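PDB 3C3J: putative tagatose-6-phosphate ketose/aldose isomerase, which is of unconfirmed function but belongs to the sugar isomerase (SIS) family, carrying two SIS domains in one chain and pairing with a second copy. Local coordinates for residues L125-V130 with S153-A158; E216-Y221 with L343-T348; E298-N303 with V319-H324. One frame throughout, in Å; residues are numbered along the deposited sequence.

Contact 1 belongs to the first of two five-stranded parallel sheets, each of strand order 2-1-3-4-5, whereas contacts 2 and 3 belong to the second. Contacts 1 and 3 occupy matching places: each joins the helix that precedes the fourth strand (117-129 or 288-302) to the connection entering the fifth, 159-160 or 324-326. Their centres are 49 Å apart, on opposite sides of the chain's centre. Contact 1 is complete before contact 2 begins; contact 3 falls in sequence between the two segments of contact 2, with nearest atoms about 7 Å away. Contact 2 instead ties the loop entering the second sheet to helix 335-356. The pattern reflects two similarly built SIS domains in one chain.

Contact 1 (L125-V130 with S153-A158); sequences LANQFV and SDNAFA
Asn-127, on helix 117-129, and Asn-155, in the loop leading to strand 159-160, meet amide to amide. Within that loop a type I beta turn runs from Ser-153 to Ala-156, and the Ser-153 hydroxyl is hydrogen-bonded to the carbonyl of Asn-149. At the third position of the turn, Asn-155 has CG between its own backbone N and carbonyl carbon (chi1 75°), which sends the amide toward the helix. Its ND2 gives a weak, bent hydrogen bond to Asn-127 OD1, 3.3 Å long with an N-H...O angle of 141°; the position of that oxygen is less certain. The amide planes are 30° apart, and a water closes the other side: it accepts from Asn-127 ND2 at 3.1 Å and donates to Asn-155 OD1, also at 3.1 Å. ND2 of Asn-155 has a stronger partner in Cys-133 O of strand 133-139. The main chains of Asn-155 and Phe-157 both bond to His-135 on that strand, while Ala-156 and Ala-158 turn against helix 145-151. Each amide thus uses both its N and its O across the contact, one pair in a weak direct bond and the other through water, while Asn-155 ND2 also serves strand 133-139.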
# COMPACT_ATOMS: atom_id res chain seq x y z
N LEU A 125 -4.74 -0.88 -22.36
CA LEU A 125 -5.96 -0.71 -21.59
C LEU A 125 -6.29 0.78 -21.37
O LEU A 125 -7.45 1.18 -21.54
CB LEU A 125 -5.83 -1.46 -20.27
CG LEU A 125 -6.05 -2.98 -20.32
CD1 LEU A 125 -5.50 -3.61 -19.00
CD2 LEU A 125 -7.54 -3.30 -20.51
N ALA A 126 -5.27 1.59 -21.11
CA ALA A 126 -5.46 3.02 -20.91
C ALA A 126 -5.99 3.64 -22.21
O ALA A 126 -6.98 4.39 -22.19
CB ALA A 126 -4.18 3.70 -20.45
N ASN A 127 -5.41 3.25 -23.35
CA ASN A 127 -5.89 3.70 -24.66
C ASN A 127 -7.34 3.24 -24.95
O ASN A 127 -8.15 4.02 -25.46
CB ASN A 127 -4.99 3.21 -25.79
CG ASN A 127 -3.69 3.94 -25.88
OD1 ASN A 127 -3.58 5.13 -25.54
ND2 ASN A 127 -2.67 3.25 -26.38
N GLN A 128 -7.65 1.99 -24.61
CA GLN A 128 -9.00 1.45 -24.78
C GLN A 128 -10.04 2.17 -23.91
O GLN A 128 -11.14 2.48 -24.39
CB GLN A 128 -9.03 -0.03 -24.43
CG GLN A 128 -8.58 -0.98 -25.49
CD GLN A 128 -8.74 -2.43 -25.00
OE1 GLN A 128 -9.75 -3.12 -25.27
NE2 GLN A 128 -7.79 -2.86 -24.21
N PHE A 129 -9.69 2.41 -22.64
CA PHE A 129 -10.64 2.99 -21.68
C PHE A 129 -10.80 4.52 -21.77
O PHE A 129 -11.89 5.03 -21.54
CB PHE A 129 -10.27 2.63 -20.24
CG PHE A 129 -10.81 1.30 -19.78
CD1 PHE A 129 -10.30 0.13 -20.26
CD2 PHE A 129 -11.85 1.24 -18.85
CE1 PHE A 129 -10.84 -1.10 -19.84
CE2 PHE A 129 -12.37 0.03 -18.45
CZ PHE A 129 -11.86 -1.13 -18.92
N VAL A 130 -9.72 5.23 -22.06
CA VAL A 130 -9.70 6.69 -21.91
C VAL A 130 -9.58 7.34 -23.28
O VAL A 130 -8.54 7.22 -23.94
CB VAL A 130 -8.60 7.16 -20.95
CG1 VAL A 130 -8.71 8.70 -20.68
CG2 VAL A 130 -8.68 6.35 -19.65
N SER A 153 3.76 6.52 -32.03
CA SER A 153 2.45 7.16 -31.90
C SER A 153 2.49 8.62 -31.46
O SER A 153 3.32 9.02 -30.65
CB SER A 153 1.53 6.34 -30.98
OG SER A 153 2.17 5.93 -29.79
N ASP A 154 1.55 9.40 -31.99
CA ASP A 154 1.52 10.86 -31.75
C ASP A 154 1.09 11.27 -30.34
O ASP A 154 1.34 12.41 -29.93
CB ASP A 154 0.59 11.55 -32.74
CG ASP A 154 1.09 11.48 -34.18
OD1 ASP A 154 2.32 11.71 -34.41
OD2 ASP A 154 0.24 11.21 -35.07
N ASN A 155 0.46 10.35 -29.61
CA ASN A 155 -0.03 10.63 -28.25
C ASN A 155 1.01 10.31 -27.17
O ASN A 155 0.68 10.31 -26.00
CB ASN A 155 -1.41 9.93 -27.98
CG ASN A 155 -1.33 8.38 -27.74
OD1 ASN A 155 -0.37 7.70 -28.16
ND2 ASN A 155 -2.37 7.82 -27.07
N ALA A 156 2.26 10.09 -27.57
CA ALA A 156 3.29 9.53 -26.68
C ALA A 156 4.63 10.20 -26.88
O ALA A 156 4.95 10.63 -28.00
CB ALA A 156 3.41 8.06 -26.89
N PHE A 157 5.39 10.32 -25.80
CA PHE A 157 6.75 10.84 -25.85
C PHE A 157 7.56 9.97 -24.89
O PHE A 157 7.30 9.98 -23.70
CB PHE A 157 6.79 12.30 -25.40
CG PHE A 157 8.16 12.96 -25.51
CD1 PHE A 157 8.40 13.89 -26.51
CD2 PHE A 157 9.18 12.65 -24.62
CE1 PHE A 157 9.65 14.50 -26.62
CE2 PHE A 157 10.43 13.25 -24.73
CZ PHE A 157 10.66 14.18 -25.73
N ALA A 158 8.52 9.24 -25.40
CA ALA A 158 9.26 8.29 -24.59
C ALA A 158 10.60 8.86 -24.21
O ALA A 158 11.29 9.50 -25.01
CB ALA A 158 9.46 7.01 -25.30
O HOH W 1 -0.14 4.66 -27.58

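Contact 2 (E216-Y221 with L343-T348); sequences EGVFGY and LMYAQT
Van der Waals packing carries this contact, with Val-218 of the loop 216-221 set against Tyr-345 and Thr-348 of helix 335-356. The two methyls of Val-218 divide the work. CG1, anti to the backbone N (chi1 -169°), comes up in plane to the edge of the Tyr-345 ring, 4.0 Å from CD1. CG2 presses on the hydroxyl of Thr-348, 3.3 Å from OG1, the two side chains crossing at about a right angle. Beside them Phe-219 sends its far ring atom CZ to within 4.1 Å of Tyr-345 CB. CG1 of Val-218 also lies over one face of the Phe-219 ring, toward its rim, so that a single methyl touches both aromatic residues.

The hydrogen bonds nearest the contact stay within each segment. On the loop, Val-218 has positive phi (74°) at the centre of a classic gamma turn, closed by a weak bond from Phe-219 N to Gly-217 O, 2.9 Å long; the turn carries the valine to the helix. On the helix, Thr-348 OG1 lies 2.8 Å from the carbonyl O of Met-344, a selenomethionine, and near that of Tyr-345 as well.

Farther out, Tyr-345 and Thr-348 pack on Ile-207 and Leu-208 of helix 198-210. Phe-219 and Tyr-345 both reach Ile-311 of strand 307-312, so the loop and this face of helix 335-356 meet beside the second parallel sheet.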
# COMPACT_ATOMS: atom_id res chain seq x y z
N GLU A 216 31.70 -5.04 5.40
CA GLU A 216 31.10 -4.96 6.73
C GLU A 216 29.58 -5.23 6.74
O GLU A 216 28.98 -5.41 7.80
CB GLU A 216 31.32 -3.61 7.42
CG GLU A 216 32.63 -2.89 7.16
CD GLU A 216 33.72 -3.38 8.01
OE1 GLU A 216 33.95 -4.62 7.99
OE2 GLU A 216 34.37 -2.53 8.67
N GLY A 217 28.95 -5.21 5.56
CA GLY A 217 27.55 -5.59 5.45
C GLY A 217 26.55 -4.50 5.82
O GLY A 217 25.38 -4.80 5.98
N VAL A 218 27.03 -3.26 5.99
CA VAL A 218 26.20 -2.04 6.14
C VAL A 218 25.49 -1.86 7.48
O VAL A 218 25.78 -0.89 8.21
CB VAL A 218 25.18 -1.89 4.99
CG1 VAL A 218 24.54 -0.48 5.03
CG2 VAL A 218 25.87 -2.15 3.63
N PHE A 219 24.51 -2.71 7.77
CA PHE A 219 23.94 -2.80 9.12
C PHE A 219 24.62 -3.95 9.88
O PHE A 219 24.52 -4.00 11.10
CB PHE A 219 22.43 -3.03 9.10
CG PHE A 219 21.66 -2.04 8.24
CD1 PHE A 219 21.98 -0.70 8.25
CD2 PHE A 219 20.61 -2.47 7.44
CE1 PHE A 219 21.28 0.21 7.46
CE2 PHE A 219 19.91 -1.54 6.63
CZ PHE A 219 20.25 -0.23 6.65
N GLY A 220 25.29 -4.87 9.16
CA GLY A 220 26.04 -5.96 9.80
C GLY A 220 25.47 -7.32 9.48
O GLY A 220 24.57 -7.45 8.66
N TYR A 221 26.01 -8.35 10.14
CA TYR A 221 25.62 -9.75 9.89
C TYR A 221 25.04 -10.49 11.10
O TYR A 221 25.23 -11.71 11.24
CB TYR A 221 26.81 -10.52 9.33
CG TYR A 221 27.41 -9.92 8.07
CD1 TYR A 221 26.69 -9.89 6.88
CD2 TYR A 221 28.71 -9.41 8.07
CE1 TYR A 221 27.23 -9.35 5.72
CE2 TYR A 221 29.26 -8.87 6.93
CZ TYR A 221 28.52 -8.84 5.75
OH TYR A 221 29.06 -8.32 4.61
N LEU A 343 17.95 4.59 0.06
CA LEU A 343 18.07 3.45 -0.84
C LEU A 343 19.51 2.93 -0.99
O LEU A 343 19.70 1.73 -1.12
CB LEU A 343 17.44 3.77 -2.21
CG LEU A 343 15.91 3.72 -2.19
CD1 LEU A 343 15.34 4.19 -3.53
CD2 LEU A 343 15.32 2.34 -1.78
N MSE A 344 20.49 3.82 -0.95
CA MSE A 344 21.91 3.40 -1.00
C MSE A 344 22.21 2.39 0.11
O MSE A 344 22.84 1.36 -0.16
CB MSE A 344 22.86 4.61 -0.87
CG MSE A 344 22.72 5.67 -1.95
SE MSE A 344 22.98 4.98 -3.81
CE MSE A 344 21.05 4.66 -4.30
N TYR A 345 21.74 2.66 1.33
CA TYR A 345 21.94 1.74 2.45
C TYR A 345 21.14 0.45 2.25
O TYR A 345 21.70 -0.62 2.43
CB TYR A 345 21.60 2.39 3.80
CG TYR A 345 22.47 3.58 4.13
CD1 TYR A 345 23.74 3.42 4.67
CD2 TYR A 345 22.00 4.88 3.92
CE1 TYR A 345 24.54 4.52 4.96
CE2 TYR A 345 22.78 5.98 4.20
CZ TYR A 345 24.05 5.80 4.72
OH TYR A 345 24.82 6.89 5.01
N ALA A 346 19.86 0.56 1.88
CA ALA A 346 19.01 -0.61 1.69
C ALA A 346 19.52 -1.56 0.59
O ALA A 346 19.48 -2.80 0.74
CB ALA A 346 17.57 -0.16 1.38
N GLN A 347 19.97 -0.99 -0.53
CA GLN A 347 20.45 -1.82 -1.65
C GLN A 347 21.72 -2.58 -1.27
O GLN A 347 21.85 -3.79 -1.52
CB GLN A 347 20.73 -0.96 -2.88
CG GLN A 347 19.52 -0.30 -3.52
CD GLN A 347 19.95 0.76 -4.54
OE1 GLN A 347 21.09 1.23 -4.51
NE2 GLN A 347 19.04 1.17 -5.42
N THR A 348 22.65 -1.85 -0.68
CA THR A 348 23.95 -2.41 -0.34
C THR A 348 23.76 -3.39 0.81
O THR A 348 24.35 -4.46 0.77
CB THR A 348 24.99 -1.31 -0.04
OG1 THR A 348 24.55 -0.51 1.06
CG2 THR A 348 25.17 -0.41 -1.25

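Contact 3 (E298-N303 with V319-H324); sequences ELRRDN and VAAGPH
Arg-300, on helix 288-302, lays its guanidinium over the turn at Ala-321 and Gly-322 and reaches the carbonyls on both sides of it. NH2 bonds to Pro-323 O at 2.9 Å (N-H...O angle 152°), from above the carbonyl plane, and more weakly to Val-319 O at 3.0 Å. Gly-322 CA sits beneath one face of the guanidinium, 3.4 Å from NH1; having no side chain, this residue lets the flat group lie close to the main chain. The arginine chain, bent at chi2 (-145°) and extended at chi3, carries the group there, its CD 4.0 Å from Ala-321 CB, while Pro-323 CD approaches NH1 to 3.8 Å.

The remaining nitrogens have partners beyond: NE bonds to Ile-318 O and NH1 to Val-308 O. The carbonyls of Ile-318 and Val-319 belong to the C-terminal end of helix 317-320, where a positive charge would probably be favourable. That helix lies in the beta-alpha-beta crossover from strand 307-312 to the adjacent parallel strand 324-326; through Val-319 O, Gly-322 and Val-308 O the arginine touches its helix, turn and first strand.

The turn has its own brace: His-324 ND1 bonds to Gly-322 O at 2.9 Å, in the carbonyl plane, with Ala-320 CA over one face of the imidazole. Farther out, the main chain of Pro-323 is hydrogen-bonded to Ala-310, and Val-319 packs on Leu-293 and Leu-296.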
# COMPACT_ATOMS: atom_id res chain seq x y z
N GLU A 298 9.95 5.24 21.15
CA GLU A 298 9.15 4.13 21.63
C GLU A 298 9.81 2.78 21.34
O GLU A 298 9.87 1.92 22.23
CB GLU A 298 7.75 4.20 20.99
CG GLU A 298 6.80 3.04 21.30
CD GLU A 298 5.41 3.26 20.70
OE1 GLU A 298 4.95 4.44 20.66
OE2 GLU A 298 4.80 2.25 20.25
N LEU A 299 10.33 2.59 20.13
CA LEU A 299 11.03 1.35 19.80
C LEU A 299 12.30 1.17 20.63
O LEU A 299 12.65 0.06 20.99
CB LEU A 299 11.37 1.29 18.30
CG LEU A 299 10.15 1.27 17.37
CD1 LEU A 299 10.59 0.99 15.93
CD2 LEU A 299 9.09 0.27 17.83
N ARG A 300 12.99 2.27 20.92
CA ARG A 300 14.23 2.23 21.71
C ARG A 300 13.93 1.89 23.17
O ARG A 300 14.59 1.04 23.79
CB ARG A 300 14.98 3.56 21.61
CG ARG A 300 15.67 3.81 20.26
CD ARG A 300 16.97 4.57 20.42
NE ARG A 300 17.54 5.10 19.20
CZ ARG A 300 18.10 4.38 18.23
NH1 ARG A 300 18.11 3.06 18.28
NH2 ARG A 300 18.63 5.00 17.18
N ARG A 301 12.89 2.53 23.69
CA ARG A 301 12.42 2.27 25.05
C ARG A 301 11.90 0.85 25.24
O ARG A 301 12.18 0.24 26.27
CB ARG A 301 11.31 3.27 25.40
CG ARG A 301 11.17 3.56 26.85
CD ARG A 301 9.73 3.90 27.25
NE ARG A 301 8.94 4.71 26.29
CZ ARG A 301 8.07 4.23 25.37
NH1 ARG A 301 7.87 2.91 25.20
NH2 ARG A 301 7.40 5.08 24.59
N ASP A 302 11.12 0.35 24.28
CA ASP A 302 10.61 -1.03 24.29
C ASP A 302 11.74 -2.05 24.43
O ASP A 302 11.59 -3.07 25.10
CB ASP A 302 9.88 -1.37 22.99
CG ASP A 302 8.55 -0.66 22.85
OD1 ASP A 302 8.06 -0.07 23.85
OD2 ASP A 302 7.99 -0.70 21.73
N ASN A 303 12.84 -1.80 23.74
CA ASN A 303 14.00 -2.67 23.79
C ASN A 303 13.66 -4.13 23.45
O ASN A 303 14.17 -5.06 24.08
CB ASN A 303 14.67 -2.55 25.17
CG ASN A 303 16.03 -3.20 25.21
OD1 ASN A 303 16.80 -3.10 24.26
ND2 ASN A 303 16.32 -3.88 26.29
N VAL A 319 17.90 9.83 18.35
CA VAL A 319 18.62 9.18 17.26
C VAL A 319 19.94 8.59 17.78
O VAL A 319 20.27 7.47 17.45
CB VAL A 319 18.87 10.16 16.11
CG1 VAL A 319 19.96 9.65 15.15
CG2 VAL A 319 17.53 10.48 15.38
N ALA A 320 20.64 9.35 18.62
CA ALA A 320 21.91 8.89 19.25
C ALA A 320 21.79 7.85 20.39
O ALA A 320 22.78 7.23 20.76
CB ALA A 320 22.71 10.12 19.74
N ALA A 321 20.59 7.64 20.94
CA ALA A 321 20.39 6.70 22.06
C ALA A 321 20.38 5.23 21.65
O ALA A 321 19.92 4.37 22.42
CB ALA A 321 19.10 7.03 22.78
N GLY A 322 20.89 4.93 20.46
CA GLY A 322 21.04 3.56 19.97
C GLY A 322 21.65 3.58 18.57
O GLY A 322 22.04 4.65 18.12
N PRO A 323 21.75 2.41 17.91
CA PRO A 323 22.38 2.30 16.59
C PRO A 323 21.80 3.33 15.63
O PRO A 323 20.58 3.51 15.60
CB PRO A 323 22.02 0.89 16.14
CG PRO A 323 21.93 0.13 17.43
CD PRO A 323 21.32 1.10 18.40
N HIS A 324 22.67 4.00 14.90
CA HIS A 324 22.26 5.05 14.00
C HIS A 324 23.32 5.35 12.96
O HIS A 324 24.51 5.07 13.17
CB HIS A 324 21.91 6.33 14.77
CG HIS A 324 23.09 6.97 15.44
ND1 HIS A 324 23.62 6.49 16.62
CD2 HIS A 324 23.84 8.03 15.09
CE1 HIS A 324 24.65 7.25 16.97
NE2 HIS A 324 24.81 8.18 16.06